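PDB 4UB9: molinate hydrolase from Gulosibacter molinativorax, which hydrolyses the thiocarbamate herbicide molinate, as a zinc-binding enzyme of the amidohydrolase family. Local coordinates for residues Tyr123-Glu127 with Ile153-Ile158; Ala163-Arg167 with Lys469-Ile474; Thr144-Leu148 with Ala206-Val210. All coordinates share one frame; numbering follows the deposited sequence.

Contact 1: Tyr123-Glu127 with Ile153-Ile158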
loop_
_atom_site.group_PDB
_atom_site.type_symbol
_atom_site.label_atom_id
_atom_site.label_comp_id
_atom_site.label_asym_id
_atom_site.label_seq_id
_atom_site.Cartn_x
_atom_site.Cartn_y
_atom_site.Cartn_z
ATOM N N TYR A 123 -15.516 14.535 -24.989
ATOM C CA TYR A 123 -15.506 15.785 -25.752
ATOM C C TYR A 123 -16.445 16.815 -25.122
ATOM O O TYR A 123 -16.162 18.016 -25.158
ATOM C CB TYR A 123 -15.830 15.605 -27.239
ATOM C CG TYR A 123 -17.264 15.251 -27.607
ATOM C CD1 TYR A 123 -17.710 13.945 -27.513
ATOM C CD2 TYR A 123 -18.157 16.217 -28.021
ATOM C CE1 TYR A 123 -19.022 13.611 -27.803
ATOM C CE2 TYR A 123 -19.462 15.892 -28.367
ATOM C CZ TYR A 123 -19.889 14.580 -28.258
ATOM O OH TYR A 123 -21.170 14.212 -28.618
ATOM N N LYS A 124 -17.541 16.353 -24.535
ATOM C CA LYS A 124 -18.490 17.276 -23.860
ATOM C C LYS A 124 -17.951 17.782 -22.552
ATOM O O LYS A 124 -18.219 18.905 -22.160
ATOM C CB LYS A 124 -19.818 16.605 -23.619
ATOM C CG LYS A 124 -20.619 16.453 -24.886
ATOM C CD LYS A 124 -21.967 15.798 -24.653
ATOM C CE LYS A 124 -22.722 15.765 -25.962
ATOM N NZ LYS A 124 -23.714 14.666 -25.988
ATOM N N VAL A 125 -17.189 16.934 -21.866
ATOM C CA VAL A 125 -16.522 17.362 -20.647
ATOM C C VAL A 125 -15.580 18.524 -20.996
ATOM O O VAL A 125 -15.466 19.522 -20.274
ATOM C CB VAL A 125 -15.699 16.234 -20.021
ATOM C CG1 VAL A 125 -14.815 16.740 -18.879
ATOM C CG2 VAL A 125 -16.619 15.146 -19.540
ATOM N N ILE A 126 -14.872 18.362 -22.104
ATOM C CA ILE A 126 -13.893 19.341 -22.523
ATOM C C ILE A 126 -14.607 20.648 -22.904
ATOM O O ILE A 126 -14.179 21.737 -22.546
ATOM C CB ILE A 126 -13.046 18.805 -23.681
ATOM C CG1 ILE A 126 -12.081 17.753 -23.146
ATOM C CG2 ILE A 126 -12.245 19.930 -24.343
ATOM C CD1 ILE A 126 -11.335 16.993 -24.219
ATOM N N GLU A 127 -15.709 20.530 -23.634
ATOM C CA GLU A 127 -16.522 21.730 -23.997
ATOM C C GLU A 127 -17.046 22.440 -22.763
ATOM O O GLU A 127 -16.891 23.652 -22.629
ATOM C CB GLU A 127 -17.656 21.383 -24.936
ATOM C CG GLU A 127 -17.122 21.009 -26.312
ATOM C CD GLU A 127 -18.130 20.290 -27.204
ATOM O OE1 GLU A 127 -19.309 20.158 -26.795
ATOM O OE2 GLU A 127 -17.732 19.862 -28.320
ATOM N N ILE A 153 -11.886 16.715 -31.322
ATOM C CA ILE A 153 -13.343 16.836 -31.534
ATOM C C ILE A 153 -13.897 18.165 -30.989
ATOM O O ILE A 153 -14.668 18.859 -31.644
ATOM C CB ILE A 153 -14.107 15.685 -30.888
ATOM C CG1 ILE A 153 -13.821 14.408 -31.681
ATOM C CG2 ILE A 153 -15.607 15.958 -30.879
ATOM C CD1 ILE A 153 -14.290 13.119 -31.037
ATOM N N ALA A 154 -13.493 18.481 -29.768
ATOM C CA ALA A 154 -14.032 19.629 -29.032
ATOM C C ALA A 154 -13.544 20.943 -29.620
ATOM O O ALA A 154 -14.320 21.881 -29.768
ATOM C CB ALA A 154 -13.662 19.564 -27.566
ATOM N N ARG A 155 -12.263 21.028 -29.952
ATOM C CA ARG A 155 -11.795 22.288 -30.509
ATOM C C ARG A 155 -12.430 22.555 -31.857
ATOM O O ARG A 155 -12.761 23.697 -32.157
ATOM C CB ARG A 155 -10.292 22.425 -30.548
ATOM C CG ARG A 155 -9.638 22.017 -31.809
ATOM C CD ARG A 155 -8.738 23.071 -32.298
ATOM N NE ARG A 155 -7.443 22.520 -32.613
ATOM C CZ ARG A 155 -7.146 21.611 -33.550
ATOM N NH1 ARG A 155 -8.063 21.035 -34.274
ATOM N NH2 ARG A 155 -5.882 21.269 -33.738
ATOM N N ASP A 156 -12.604 21.503 -32.658
ATOM C CA ASP A 156 -13.152 21.652 -34.009
ATOM C C ASP A 156 -14.607 22.113 -33.940
ATOM O O ASP A 156 -15.041 22.926 -34.710
ATOM C CB ASP A 156 -13.037 20.352 -34.813
ATOM C CG ASP A 156 -11.556 19.957 -35.101
ATOM O OD1 ASP A 156 -10.647 20.766 -34.854
ATOM O OD2 ASP A 156 -11.309 18.837 -35.587
ATOM N N ARG A 157 -15.324 21.609 -32.970
ATOM C CA ARG A 157 -16.702 22.002 -32.803
ATOM C C ARG A 157 -16.845 23.412 -32.295
ATOM O O ARG A 157 -17.741 24.141 -32.692
ATOM C CB ARG A 157 -17.423 21.016 -31.902
ATOM C CG ARG A 157 -17.834 19.771 -32.678
ATOM C CD ARG A 157 -18.219 18.600 -31.780
ATOM N NE ARG A 157 -18.900 19.036 -30.558
ATOM C CZ ARG A 157 -20.218 19.212 -30.430
ATOM N NH1 ARG A 157 -21.029 19.020 -31.449
ATOM N NH2 ARG A 157 -20.722 19.620 -29.275
ATOM N N ILE A 158 -15.983 23.809 -31.379
ATOM C CA ILE A 158 -16.019 25.198 -30.891
ATOM C C ILE A 158 -15.555 26.159 -31.988
ATOM O O ILE A 158 -16.159 27.180 -32.238
ATOM C CB ILE A 158 -15.144 25.382 -29.658
ATOM C CG1 ILE A 158 -15.769 24.651 -28.493
ATOM C CG2 ILE A 158 -14.954 26.868 -29.338
ATOM C CD1 ILE A 158 -14.881 24.560 -27.262
#

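Contact 2: Ala163-Arg167 with Lys469-Ile474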
loop_
_atom_site.group_PDB
_atom_site.type_symbol
_atom_site.label_atom_id
_atom_site.label_comp_id
_atom_site.label_asym_id
_atom_site.label_seq_id
_atom_site.Cartn_x
_atom_site.Cartn_y
_atom_site.Cartn_z
ATOM N N ALA A 163 -20.408 24.415 -31.133
ATOM C CA ALA A 163 -20.468 24.382 -29.679
ATOM C C ALA A 163 -19.873 25.634 -29.082
ATOM O O ALA A 163 -19.000 26.279 -29.649
ATOM C CB ALA A 163 -19.744 23.171 -29.149
ATOM N N GLU A 164 -20.341 25.914 -27.886
ATOM C CA GLU A 164 -19.936 27.081 -27.132
ATOM C C GLU A 164 -18.656 26.837 -26.300
ATOM O O GLU A 164 -18.398 25.734 -25.835
ATOM C CB GLU A 164 -21.086 27.475 -26.205
ATOM C CG GLU A 164 -20.812 28.645 -25.273
ATOM C CD GLU A 164 -20.721 29.965 -26.029
ATOM O OE1 GLU A 164 -19.682 30.213 -26.679
ATOM O OE2 GLU A 164 -21.688 30.772 -25.965
ATOM N N GLY A 165 -17.873 27.895 -26.131
ATOM C CA GLY A 165 -16.711 27.873 -25.243
ATOM C C GLY A 165 -15.550 28.731 -25.681
ATOM O O GLY A 165 -15.482 29.178 -26.800
ATOM N N ALA A 166 -14.599 28.902 -24.796
ATOM C CA ALA A 166 -13.317 29.475 -25.165
ATOM C C ALA A 166 -12.730 28.709 -26.331
ATOM O O ALA A 166 -12.946 27.496 -26.448
ATOM C CB ALA A 166 -12.343 29.440 -23.992
ATOM N N ARG A 167 -12.017 29.404 -27.226
ATOM C CA ARG A 167 -11.373 28.666 -28.291
ATOM C C ARG A 167 -10.154 27.944 -27.707
ATOM O O ARG A 167 -9.503 28.393 -26.742
ATOM C CB ARG A 167 -11.033 29.489 -29.517
ATOM C CG ARG A 167 -9.780 30.296 -29.451
ATOM C CD ARG A 167 -9.506 30.979 -30.793
ATOM N NE ARG A 167 -10.552 31.929 -31.120
ATOM C CZ ARG A 167 -10.810 33.070 -30.476
ATOM N NH1 ARG A 167 -10.069 33.487 -29.454
ATOM N NH2 ARG A 167 -11.828 33.831 -30.878
ATOM N N LYS A 469 -16.900 37.410 -27.623
ATOM C CA LYS A 469 -16.042 36.528 -28.391
ATOM C C LYS A 469 -16.337 36.634 -29.867
ATOM O O LYS A 469 -17.431 36.342 -30.302
ATOM C CB LYS A 469 -16.238 35.082 -27.962
ATOM C CG LYS A 469 -15.161 34.157 -28.528
ATOM C CD LYS A 469 -15.536 32.690 -28.441
ATOM C CE LYS A 469 -14.435 31.876 -29.095
ATOM N NZ LYS A 469 -14.877 30.498 -29.373
ATOM N N GLU A 470 -15.338 37.056 -30.632
ATOM C CA GLU A 470 -15.509 37.335 -32.058
ATOM C C GLU A 470 -16.765 38.199 -32.291
ATOM O O GLU A 470 -17.642 37.898 -33.092
ATOM C CB GLU A 470 -15.549 36.055 -32.845
ATOM C CG GLU A 470 -14.168 35.453 -32.952
ATOM C CD GLU A 470 -14.112 34.174 -33.775
ATOM O OE1 GLU A 470 -14.719 34.113 -34.852
ATOM O OE2 GLU A 470 -13.391 33.259 -33.367
ATOM N N GLY A 471 -16.834 39.280 -31.526
ATOM C CA GLY A 471 -17.928 40.254 -31.641
ATOM C C GLY A 471 -19.311 39.802 -31.205
ATOM O O GLY A 471 -20.307 40.493 -31.426
ATOM N N ARG A 472 -19.361 38.636 -30.584
ATOM C CA ARG A 472 -20.610 38.060 -30.138
ATOM C C ARG A 472 -20.625 38.087 -28.644
ATOM O O ARG A 472 -19.703 37.612 -27.997
ATOM C CB ARG A 472 -20.682 36.641 -30.628
ATOM C CG ARG A 472 -21.924 35.884 -30.204
ATOM C CD ARG A 472 -21.872 34.504 -30.824
ATOM N NE ARG A 472 -21.979 33.552 -29.734
ATOM C CZ ARG A 472 -21.005 32.798 -29.255
ATOM N NH1 ARG A 472 -19.799 32.790 -29.782
ATOM N NH2 ARG A 472 -21.270 32.010 -28.246
ATOM N N GLU A 473 -21.616 38.740 -28.082
ATOM C CA GLU A 473 -21.694 38.841 -26.638
ATOM C C GLU A 473 -22.171 37.515 -26.096
ATOM O O GLU A 473 -23.043 36.877 -26.635
ATOM C CB GLU A 473 -22.608 39.982 -26.154
ATOM C CG GLU A 473 -22.576 40.157 -24.622
ATOM C CD GLU A 473 -23.273 41.419 -24.092
ATOM O OE1 GLU A 473 -23.979 42.121 -24.883
ATOM O OE2 GLU A 473 -23.075 41.732 -22.887
ATOM N N ILE A 474 -21.634 37.176 -24.950
ATOM C CA ILE A 474 -21.888 35.905 -24.324
ATOM C C ILE A 474 -22.739 36.085 -23.083
ATOM O O ILE A 474 -22.410 36.895 -22.214
ATOM C CB ILE A 474 -20.540 35.248 -23.879
ATOM C CG1 ILE A 474 -19.549 35.156 -25.043
ATOM C CG2 ILE A 474 -20.774 33.872 -23.271
ATOM C CD1 ILE A 474 -20.039 34.384 -26.252
#

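Contact 3: Thr144-Leu148 with Ala206-Val210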
loop_
_atom_site.group_PDB
_atom_site.type_symbol
_atom_site.label_atom_id
_atom_site.label_comp_id
_atom_site.label_asym_id
_atom_site.label_seq_id
_atom_site.Cartn_x
_atom_site.Cartn_y
_atom_site.Cartn_z
ATOM N N THR A 144 -2.431 21.912 -22.563
ATOM C CA THR A 144 -1.038 21.470 -22.576
ATOM C C THR A 144 -0.885 19.953 -22.313
ATOM O O THR A 144 0.188 19.369 -22.436
ATOM C CB THR A 144 -0.374 22.353 -21.511
ATOM O OG1 THR A 144 0.260 23.474 -22.150
ATOM C CG2 THR A 144 0.507 21.672 -20.677
ATOM N N TRP A 145 -1.994 19.330 -21.955
ATOM C CA TRP A 145 -2.066 17.899 -21.721
ATOM C C TRP A 145 -3.515 17.441 -21.648
ATOM O O TRP A 145 -4.297 17.870 -20.799
ATOM C CB TRP A 145 -1.370 17.444 -20.431
ATOM C CG TRP A 145 -1.435 15.912 -20.241
ATOM C CD1 TRP A 145 -0.652 14.986 -20.852
ATOM C CD2 TRP A 145 -2.338 15.185 -19.432
ATOM N NE1 TRP A 145 -1.000 13.729 -20.463
ATOM C CE2 TRP A 145 -2.023 13.823 -19.571
ATOM C CE3 TRP A 145 -3.366 15.551 -18.580
ATOM C CZ2 TRP A 145 -2.706 12.825 -18.896
ATOM C CZ3 TRP A 145 -4.048 14.573 -17.915
ATOM C CH2 TRP A 145 -3.722 13.219 -18.082
ATOM N N ASN A 146 -3.842 16.540 -22.545
ATOM C CA ASN A 146 -5.182 16.060 -22.696
ATOM C C ASN A 146 -5.134 14.846 -23.592
ATOM O O ASN A 146 -4.080 14.523 -24.138
ATOM C CB ASN A 146 -6.050 17.141 -23.321
ATOM C CG ASN A 146 -7.512 17.017 -22.928
ATOM O OD1 ASN A 146 -8.069 15.920 -22.854
ATOM N ND2 ASN A 146 -8.141 18.152 -22.673
ATOM N N ALA A 147 -6.278 14.198 -23.755
ATOM C CA ALA A 147 -6.424 13.106 -24.712
ATOM C C ALA A 147 -6.715 13.642 -26.103
ATOM O O ALA A 147 -7.686 14.373 -26.318
ATOM C CB ALA A 147 -7.517 12.171 -24.293
ATOM N N LEU A 148 -5.883 13.231 -27.057
ATOM C CA LEU A 148 -5.920 13.771 -28.387
ATOM C C LEU A 148 -7.279 13.699 -29.051
ATOM O O LEU A 148 -7.761 14.681 -29.590
ATOM C CB LEU A 148 -4.869 13.099 -29.270
ATOM C CG LEU A 148 -4.701 13.714 -30.668
ATOM C CD1 LEU A 148 -4.293 15.185 -30.640
ATOM C CD2 LEU A 148 -3.665 12.928 -31.430
ATOM N N ALA A 206 -4.014 4.539 -23.067
ATOM C CA ALA A 206 -3.815 4.615 -24.541
ATOM C C ALA A 206 -4.429 5.862 -25.145
ATOM O O ALA A 206 -3.843 6.490 -26.023
ATOM C CB ALA A 206 -4.369 3.393 -25.217
ATOM N N MET A 207 -5.569 6.293 -24.645
ATOM C CA MET A 207 -6.157 7.520 -25.227
ATOM C C MET A 207 -5.418 8.818 -24.820
ATOM O O MET A 207 -5.482 9.821 -25.532
ATOM C CB MET A 207 -7.667 7.615 -25.000
ATOM C CG MET A 207 -8.127 8.079 -23.643
ATOM S SD MET A 207 -9.875 8.574 -23.677
ATOM C CE MET A 207 -9.867 9.281 -22.015
ATOM N N PHE A 208 -4.693 8.808 -23.706
ATOM C CA PHE A 208 -3.813 9.943 -23.383
ATOM C C PHE A 208 -2.435 9.879 -24.056
ATOM O O PHE A 208 -1.920 10.884 -24.545
ATOM C CB PHE A 208 -3.642 10.097 -21.861
ATOM C CG PHE A 208 -4.836 10.697 -21.203
ATOM C CD1 PHE A 208 -5.010 12.072 -21.168
ATOM C CD2 PHE A 208 -5.827 9.890 -20.688
ATOM C CE1 PHE A 208 -6.130 12.626 -20.571
ATOM C CE2 PHE A 208 -6.944 10.431 -20.103
ATOM C CZ PHE A 208 -7.102 11.799 -20.032
ATOM N N GLU A 209 -1.820 8.700 -24.019
ATOM C CA GLU A 209 -0.426 8.544 -24.491
ATOM C C GLU A 209 -0.306 8.604 -26.002
ATOM O O GLU A 209 0.650 9.157 -26.540
ATOM C CB GLU A 209 0.159 7.232 -24.017
ATOM C CG GLU A 209 0.435 7.147 -22.519
ATOM C CD GLU A 209 0.962 5.779 -22.107
ATOM O OE1 GLU A 209 1.189 4.937 -22.983
ATOM O OE2 GLU A 209 1.144 5.523 -20.902
ATOM N N VAL A 210 -1.298 8.017 -26.669
ATOM C CA VAL A 210 -1.303 7.818 -28.133
ATOM C C VAL A 210 0.079 7.441 -28.654
ATOM O O VAL A 210 0.614 8.063 -29.556
ATOM C CB VAL A 210 -1.873 9.014 -28.919
ATOM C CG1 VAL A 210 -3.359 9.122 -28.645
ATOM C CG2 VAL A 210 -1.221 10.305 -28.509
HETATM O O HOH W 1 -3.348 12.818 -26.087
#

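Contact 1: Tyr123-Glu127 with Ile153-Ile158
Tyr123 and Ala154 mark the closest backbone approach, their CA atoms 5.3 Å apart, where the two helical segments cross at -54° with axes 9.1 Å apart. At this point the second helix presents only the methyl of Ala154, its CB 3.5 Å from Ile126 CG2 and also facing the carbonyl oxygen of Tyr123. One turn before Ile126, the Tyr123 side chain meets its neighbour with its root, CB lying 3.7 Å from Ile153 CG2. Because CG of Tyr123 stands between the backbone N and the carbonyl carbon (chi1 71°), the ring is turned across the second helix, so that its CD2/CE2 edge lies beside the Arg157 side chain. There CE2 comes over a face of the guanidinium, the two planes 82° apart, so this is no stack. Arg157 grips Glu127 side-on: NE donates to OE2 at 2.7 Å, on the syn lone pair, while NH2 donates to OE1 at 2.9 Å. Two nearly straight bonds between almost coplanar groups fix the rotation of both. With an alanine in place of Glu127 the carboxylate is gone, and Arg157 would probably be left without its counter-charge, its guanidinium able to swing away from the tyrosine ring. The phenol hydroxyl of Tyr123 hydrogen-bonds to the carbonyl oxygen of Val494 of the second subunit, whose C-terminal tail also pairs Asp496 with Lys124. Toward the interior, Ile126 and Ile158 both rest on Ile168, so helices 122-135 and 148-159 pack, inclined to each other, against strand 167-170 of the barrel.

Contact 2: Ala163-Arg167 with Lys469-Ile474
Glu164 receives Arg472 from the opposite direction: NH2 donates to OE1 at 2.9 Å and lies 2.6 Å from OE2 in the same salt bridge. A few ångströms away Lys469, fully extended, delivers NZ to the carbonyl oxygen of Gly165 at 3.0 Å, nearly along the C=O axis (170°). A second salt bridge joins Arg167 NH2 to Glu470 OE2 at 3.0 Å, on the anti lone pair, with Lys469 CE lying over a face of the same guanidinium. The next shell sets these groups in place. Gly165 N donates to the anti lone pair of Glu164 OE1, and Ile474 CD1 covers a face of the Arg472 guanidinium. Arg167 also reaches Asp446 and Thr140 through NH1, while Asp446 accepts from the backbone N of Glu470. Behind the cationic side chains stands a type I' turn, Lys469 to Arg472, closing the hairpin of strands 464-469 and 472-473. Positive phi favours glycine at Gly471, while at Gly165 a CB would collide with the carbonyl oxygen of Glu164. Glu164, Arg167 and Lys469 are buried, and Lys469 NZ lies 4.8 Å from Arg167 NH2; the carboxylates of Glu164, Glu470 and Asp446 probably offset this crowding of positive charge.

Contact 3: Thr144-Leu148 with Ala206-Val210
Trp145 and Phe208 lay their rings nearly parallel, planes 13° and centroids 4.6 Å apart, but slid so far that they scarcely overlap. The closest approach comes at one rim, where Phe208 CD1 stands 3.3 Å from Trp145 CZ2, over a face of the indole. On the opposite side of the phenyl ring Ala147 supplies a CH-pi contact, its CB 4.1 Å from the centroid and 15° off the normal. Phe208 thus has a methyl over one face and the slid indole at the rim on the other. With CG anti to the backbone N (chi1 -178°) the indole extends from the main chain to bring its CZ2/CH2 rim to Phe208, and it meets Phe185. Residues 144-148 leave the C-terminal end of strand 138-143, the end that carries the active site in an amidohydrolase TIM barrel; the side chain of Trp145 lies about 8 Å from the bound zinc ion. Ala147 is the N-cap of helix 148-159, and its N-H is held by Asn146 OD1, whose amide nitrogen bonds to Asp143. No direct hydrogen bond spans the two segments. A water does so instead, donating to Asn146 O at 2.7 Å and to Phe208 O at 2.9 Å, and accepting a weak bond from Leu148 N. Ala147 CB also presses on Met207 O, while Leu148 CB meets Val210 CG1 at 4.3 Å just past the end of helix 198-209.

In the fold
Along the chain contact 1 closes before contact 2 opens, whereas contact 3 alternates with both. Contacts 1 and 2 have centres about 13 Å apart and touch: Ile158 CG2 packs on the carbonyl oxygens of Gly165 and Ala166, and Arg157 O probably bonds to Ala163 N. Contacts 1 and 3 have centres about 14 Å apart and meet where Ile126 CD1 reaches Asn146 OD1; helix 148-159 starts in contact 3 and runs into contact 1. Contacts 2 and 3, centres about 26 Å and nearest atoms about 10 Å apart, do not touch. The series passes from the zinc-bearing end of the barrel, through two helices outside it, to the hairpin 464-473, whose strands share the mixed sheet of 138-143 and 167-170.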